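PDB 3LM8: thiamine pyrophosphokinase from Bacillus subtilis, which catalyses the ATP-dependent pyrophosphorylation of thiamine to thiamine diphosphate, releasing AMP, in a salvage route to the cofactor. Local coordinates for residues S156-L167 / N178-I189. The protein carries 1 engineered substitution. Sequence-based numbering, arbitrary orientation.
With VIB (3-(4-amino-2-methyl-pyrimidin-5-ylmethyl)-5-(2-hydroxy-ethyl)-4-methyl-thiazol-3-ium), chain E.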
loop_
_atom_site.group_PDB
_atom_site.type_symbol
_atom_site.label_atom_id
_atom_site.label_comp_id
_atom_site.label_asym_id
_atom_site.label_seq_id
_atom_site.Cartn_x
_atom_site.Cartn_y
_atom_site.Cartn_z
ATOM N N SER A 156 -7.660 -1.606 -12.408
ATOM C CA SER A 156 -9.062 -1.395 -12.070
ATOM C C SER A 156 -9.248 -0.100 -11.290
ATOM O O SER A 156 -8.359 0.330 -10.563
ATOM C CB SER A 156 -9.582 -2.563 -11.236
ATOM O OG SER A 156 -9.486 -3.781 -11.954
ATOM N N PHE A 157 -10.408 0.523 -11.440
ATOM C CA PHE A 157 -10.700 1.764 -10.726
ATOM C C PHE A 157 -11.976 1.572 -9.927
ATOM O O PHE A 157 -12.958 1.038 -10.433
ATOM C CB PHE A 157 -10.890 2.925 -11.702
ATOM C CG PHE A 157 -9.621 3.377 -12.372
ATOM C CD1 PHE A 157 -8.623 4.010 -11.645
ATOM C CD2 PHE A 157 -9.439 3.193 -13.739
ATOM C CE1 PHE A 157 -7.463 4.461 -12.265
ATOM C CE2 PHE A 157 -8.288 3.635 -14.369
ATOM C CZ PHE A 157 -7.296 4.272 -13.635
ATOM N N ILE A 158 -11.965 2.006 -8.674
ATOM C CA ILE A 158 -13.146 1.862 -7.840
ATOM C C ILE A 158 -13.414 3.114 -7.024
ATOM O O ILE A 158 -12.530 3.619 -6.332
ATOM C CB ILE A 158 -12.988 0.666 -6.896
ATOM C CG1 ILE A 158 -12.635 -0.574 -7.716
ATOM C CG2 ILE A 158 -14.272 0.445 -6.119
ATOM C CD1 ILE A 158 -12.289 -1.768 -6.893
ATOM N N PRO A 159 -14.644 3.636 -7.101
ATOM C CA PRO A 159 -15.044 4.843 -6.365
ATOM C C PRO A 159 -14.943 4.553 -4.874
ATOM O O PRO A 159 -15.145 3.410 -4.462
ATOM C CB PRO A 159 -16.499 5.060 -6.795
ATOM C CG PRO A 159 -16.606 4.326 -8.126
ATOM C CD PRO A 159 -15.762 3.095 -7.895
ATOM N N PHE A 160 -14.643 5.571 -4.067
ATOM C CA PHE A 160 -14.530 5.364 -2.625
ATOM C C PHE A 160 -15.618 6.016 -1.772
ATOM O O PHE A 160 -16.670 5.424 -1.554
ATOM C CB PHE A 160 -13.155 5.807 -2.120
ATOM C CG PHE A 160 -12.886 5.415 -0.692
ATOM C CD1 PHE A 160 -13.116 6.311 0.349
ATOM C CD2 PHE A 160 -12.426 4.137 -0.385
ATOM C CE1 PHE A 160 -12.889 5.939 1.677
ATOM C CE2 PHE A 160 -12.196 3.754 0.936
ATOM C CZ PHE A 160 -12.429 4.658 1.969
ATOM N N SER A 161 -15.378 7.227 -1.285
ATOM C CA SER A 161 -16.369 7.887 -0.433
ATOM C C SER A 161 -17.697 8.204 -1.131
ATOM O O SER A 161 -18.767 7.868 -0.616
ATOM C CB SER A 161 -15.784 9.168 0.175
ATOM O OG SER A 161 -15.542 10.149 -0.819
ATOM N N GLU A 162 -17.634 8.849 -2.294
ATOM C CA GLU A 162 -18.844 9.202 -3.031
ATOM C C GLU A 162 -18.675 8.937 -4.522
ATOM O O GLU A 162 -17.704 8.306 -4.945
ATOM C CB GLU A 162 -19.179 10.682 -2.829
ATOM C CG GLU A 162 -19.109 11.170 -1.387
ATOM C CD GLU A 162 -17.958 12.140 -1.152
ATOM O OE1 GLU A 162 -17.827 12.646 -0.016
ATOM O OE2 GLU A 162 -17.185 12.396 -2.104
ATOM N N ASP A 163 -19.625 9.430 -5.313
ATOM C CA ASP A 163 -19.573 9.265 -6.763
ATOM C C ASP A 163 -18.343 9.938 -7.381
ATOM O O ASP A 163 -17.826 10.931 -6.861
ATOM C CB ASP A 163 -20.822 9.854 -7.423
ATOM C CG ASP A 163 -22.096 9.132 -7.031
ATOM O OD1 ASP A 163 -22.018 7.943 -6.642
ATOM O OD2 ASP A 163 -23.181 9.759 -7.137
ATOM N N ILE A 164 -17.875 9.389 -8.498
ATOM C CA ILE A 164 -16.730 9.959 -9.196
ATOM C C ILE A 164 -17.295 10.799 -10.335
ATOM O O ILE A 164 -18.151 10.330 -11.086
ATOM C CB ILE A 164 -15.814 8.864 -9.778
ATOM C CG1 ILE A 164 -15.354 7.923 -8.659
ATOM C CG2 ILE A 164 -14.626 9.511 -10.491
ATOM C CD1 ILE A 164 -14.569 8.604 -7.563
ATOM N N HIS A 165 -16.819 12.034 -10.459
ATOM C CA HIS A 165 -17.314 12.943 -11.489
ATOM C C HIS A 165 -16.339 13.258 -12.599
ATOM O O HIS A 165 -15.178 13.567 -12.351
ATOM C CB HIS A 165 -17.780 14.252 -10.848
ATOM C CG HIS A 165 -18.952 14.082 -9.936
ATOM N ND1 HIS A 165 -18.889 13.337 -8.779
ATOM C CD2 HIS A 165 -20.227 14.523 -10.031
ATOM C CE1 HIS A 165 -20.077 13.322 -8.200
ATOM N NE2 HIS A 165 -20.907 14.034 -8.941
ATOM N N GLU A 166 -16.841 13.188 -13.828
ATOM C CA GLU A 166 -16.061 13.477 -15.028
ATOM C C GLU A 166 -14.778 12.652 -15.165
ATOM O O GLU A 166 -13.696 13.199 -15.385
ATOM C CB GLU A 166 -15.728 14.974 -15.083
ATOM C CG GLU A 166 -16.939 15.882 -15.215
ATOM C CD GLU A 166 -16.554 17.357 -15.299
ATOM O OE1 GLU A 166 -15.599 17.684 -16.041
ATOM O OE2 GLU A 166 -17.210 18.193 -14.635
ATOM N N LEU A 167 -14.916 11.333 -15.047
ATOM C CA LEU A 167 -13.784 10.425 -15.165
ATOM C C LEU A 167 -13.433 10.213 -16.627
ATOM O O LEU A 167 -14.292 9.849 -17.432
ATOM C CB LEU A 167 -14.110 9.065 -14.532
ATOM C CG LEU A 167 -13.044 7.963 -14.690
ATOM C CD1 LEU A 167 -11.742 8.413 -14.050
ATOM C CD2 LEU A 167 -13.512 6.670 -14.034
ATOM N N ASN A 178 -15.214 12.008 -19.715
ATOM C CA ASN A 178 -15.993 12.808 -18.755
ATOM C C ASN A 178 -17.223 12.050 -18.260
ATOM O O ASN A 178 -18.348 12.560 -18.247
ATOM C CB ASN A 178 -16.398 14.149 -19.375
ATOM C CG ASN A 178 -15.267 15.167 -19.345
ATOM O OD1 ASN A 178 -15.323 16.195 -20.021
ATOM N ND2 ASN A 178 -14.241 14.892 -18.548
ATOM N N CYS A 179 -16.960 10.819 -17.836
ATOM C CA CYS A 179 -17.960 9.883 -17.347
ATOM C C CYS A 179 -18.237 10.069 -15.850
ATOM O O CYS A 179 -17.350 10.437 -15.081
ATOM C CB CYS A 179 -17.446 8.460 -17.624
ATOM S SG CYS A 179 -18.637 7.118 -17.476
ATOM N N HIS A 180 -19.483 9.828 -15.453
ATOM C CA HIS A 180 -19.891 9.922 -14.052
ATOM C C HIS A 180 -19.986 8.500 -13.501
ATOM O O HIS A 180 -20.836 7.720 -13.934
ATOM C CB HIS A 180 -21.262 10.581 -13.926
ATOM C CG HIS A 180 -21.751 10.676 -12.517
ATOM N ND1 HIS A 180 -21.206 11.543 -11.595
ATOM C CD2 HIS A 180 -22.720 9.995 -11.861
ATOM C CE1 HIS A 180 -21.816 11.396 -10.434
ATOM N NE2 HIS A 180 -22.740 10.462 -10.567
ATOM N N ILE A 181 -19.113 8.160 -12.559
ATOM C CA ILE A 181 -19.119 6.822 -11.976
ATOM C C ILE A 181 -19.817 6.867 -10.625
ATOM O O ILE A 181 -19.373 7.552 -9.699
ATOM C CB ILE A 181 -17.674 6.262 -11.799
ATOM C CG1 ILE A 181 -16.920 6.334 -13.126
ATOM C CG2 ILE A 181 -17.723 4.802 -11.359
ATOM C CD1 ILE A 181 -17.563 5.525 -14.219
ATOM N N THR A 182 -20.920 6.138 -10.526
ATOM C CA THR A 182 -21.690 6.101 -9.295
ATOM C C THR A 182 -21.073 5.135 -8.286
ATOM O O THR A 182 -20.491 4.117 -8.657
ATOM C CB THR A 182 -23.152 5.697 -9.571
ATOM O OG1 THR A 182 -23.909 5.817 -8.365
ATOM C CG2 THR A 182 -23.231 4.256 -10.081
ATOM N N LEU A 183 -21.205 5.469 -7.008
ATOM C CA LEU A 183 -20.659 4.663 -5.923
ATOM C C LEU A 183 -21.152 3.215 -5.926
ATOM O O LEU A 183 -22.354 2.957 -6.006
ATOM C CB LEU A 183 -21.011 5.311 -4.586
ATOM C CG LEU A 183 -20.521 4.584 -3.341
ATOM C CD1 LEU A 183 -19.057 4.939 -3.061
ATOM C CD2 LEU A 183 -21.401 4.955 -2.178
ATOM N N GLY A 184 -20.217 2.275 -5.826
ATOM C CA GLY A 184 -20.583 0.868 -5.804
ATOM C C GLY A 184 -20.461 0.190 -7.153
ATOM O O GLY A 184 -20.541 -1.035 -7.255
ATOM N N SER A 185 -20.268 1.003 -8.186
ATOM C CA SER A 185 -20.126 0.534 -9.560
ATOM C C SER A 185 -18.852 -0.266 -9.811
ATOM O O SER A 185 -17.770 0.137 -9.380
ATOM C CB SER A 185 -20.143 1.732 -10.510
ATOM O OG SER A 185 -19.404 1.457 -11.689
ATOM N N THR A 186 -18.973 -1.391 -10.514
ATOM C CA THR A 186 -17.791 -2.187 -10.824
ATOM C C THR A 186 -17.550 -2.203 -12.328
ATOM O O THR A 186 -17.054 -3.185 -12.887
ATOM C CB THR A 186 -17.915 -3.628 -10.327
ATOM O OG1 THR A 186 -18.955 -4.299 -11.044
ATOM C CG2 THR A 186 -18.228 -3.641 -8.855
ATOM N N LEU A 187 -17.909 -1.098 -12.977
ATOM C CA LEU A 187 -17.719 -0.950 -14.414
ATOM C C LEU A 187 -16.249 -0.754 -14.740
ATOM O O LEU A 187 -15.727 -1.348 -15.695
ATOM C CB LEU A 187 -18.475 0.269 -14.939
ATOM C CG LEU A 187 -18.039 0.701 -16.342
ATOM C CD1 LEU A 187 -18.324 -0.440 -17.307
ATOM C CD2 LEU A 187 -18.767 1.971 -16.774
ATOM N N CYS A 188 -15.592 0.083 -13.940
ATOM C CA CYS A 188 -14.189 0.411 -14.154
ATOM C C CYS A 188 -13.170 -0.598 -13.617
ATOM O O CYS A 188 -12.017 -0.257 -13.348
ATOM C CB CYS A 188 -13.913 1.812 -13.596
ATOM S SG CYS A 188 -15.106 3.063 -14.191
ATOM N N ILE A 189 -13.595 -1.847 -13.480
ATOM C CA ILE A 189 -12.717 -2.905 -13.006
ATOM C C ILE A 189 -12.256 -3.702 -14.210
ATOM O O ILE A 189 -12.973 -3.816 -15.202
ATOM C CB ILE A 189 -13.448 -3.859 -12.037
ATOM C CG1 ILE A 189 -13.755 -3.127 -10.735
ATOM C CG2 ILE A 189 -12.611 -5.108 -11.783
ATOM C CD1 ILE A 189 -14.490 -3.969 -9.729
HETATM C CM2 VIB E . -14.497 1.713 -18.039
HETATM N N4A VIB E . -16.290 -2.425 -19.682
HETATM C CM4 VIB E . -13.194 -6.740 -18.258
HETATM O O1 VIB E . -16.259 -8.993 -17.572
HETATM C C7 VIB E . -16.012 -8.978 -16.163
HETATM C C6 VIB E . -14.781 -8.117 -15.877
HETATM C C2 VIB E . -15.712 -4.336 -16.968
HETATM S S1 VIB E . -16.222 -5.610 -15.887
HETATM C C5 VIB E . -14.988 -6.710 -16.439
HETATM C C4 VIB E . -14.304 -6.055 -17.457
HETATM N N3 VIB E . -14.706 -4.806 -17.708
HETATM C C7A VIB E . -14.058 -4.004 -18.756
HETATM C C4A VIB E . -15.325 -1.785 -19.026
HETATM N N3A VIB E . -15.382 -0.456 -18.862
HETATM C C2A VIB E . -14.412 0.194 -18.203
HETATM N N1A VIB E . -13.370 -0.480 -17.695
HETATM C C6A VIB E . -13.272 -1.791 -17.834
HETATM C C5A VIB E . -14.252 -2.505 -18.515
HETATM O O HOH W 1 -15.625 1.177 -11.148
#
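Ile164 and Ile181 form an antiparallel hydrogen-bonded pair in the vitamin B1 binding domain; a G1 beta bulge, Glu166 and Leu167 facing Cys179, shifts the register by one before the Leu167-Cys179 pair, and a second, Asn178 and Cys179 facing Leu167, follows at the corner. Ile181 carries the apolar side of this joint. Its CB lies 3.8 Å from Ile164 CB; CG1, beside the backbone N (chi1 -54°), reaches Leu167 CD2 at 3.5 Å, and the tip, CD1, ends 3.5 Å from Cys188 SG, while CG2 leaves the other way to touch Pro159 CG, the side chains crossing at about a right angle. Leu167 CD2 also meets Cys188 SG, linking this cluster to the thiamine pocket, to which Thr186 to Ile189 contribute. There Cys188 O accepts a fairly straight bond from Phe157 N (2.6 Å), tilted from the carbonyl plane, and a water joins Phe157 O, Ser185 O and Cys188 N. Phe157 comes from the edge strand 154-159 of the large mixed sheet, so the contact ties that sheet to the pocket loop.

At the type II beta turn Thr182-Ser185, Asp163 OD1 is met nearly along its C-O axis by Leu183 N at 2.6 Å and receives a weak second bond from Thr182 OG1. Nearby the imidazoles of His165 and His180 form an edge-to-face pair, planes 74° apart. With alanine for His165, the His180 ring would probably be less restrained, and Asp163 O would lose its weak bond from ND1. His180 CE1 sits over one face of His165, offset toward the rim, 3.2 Å from NE2.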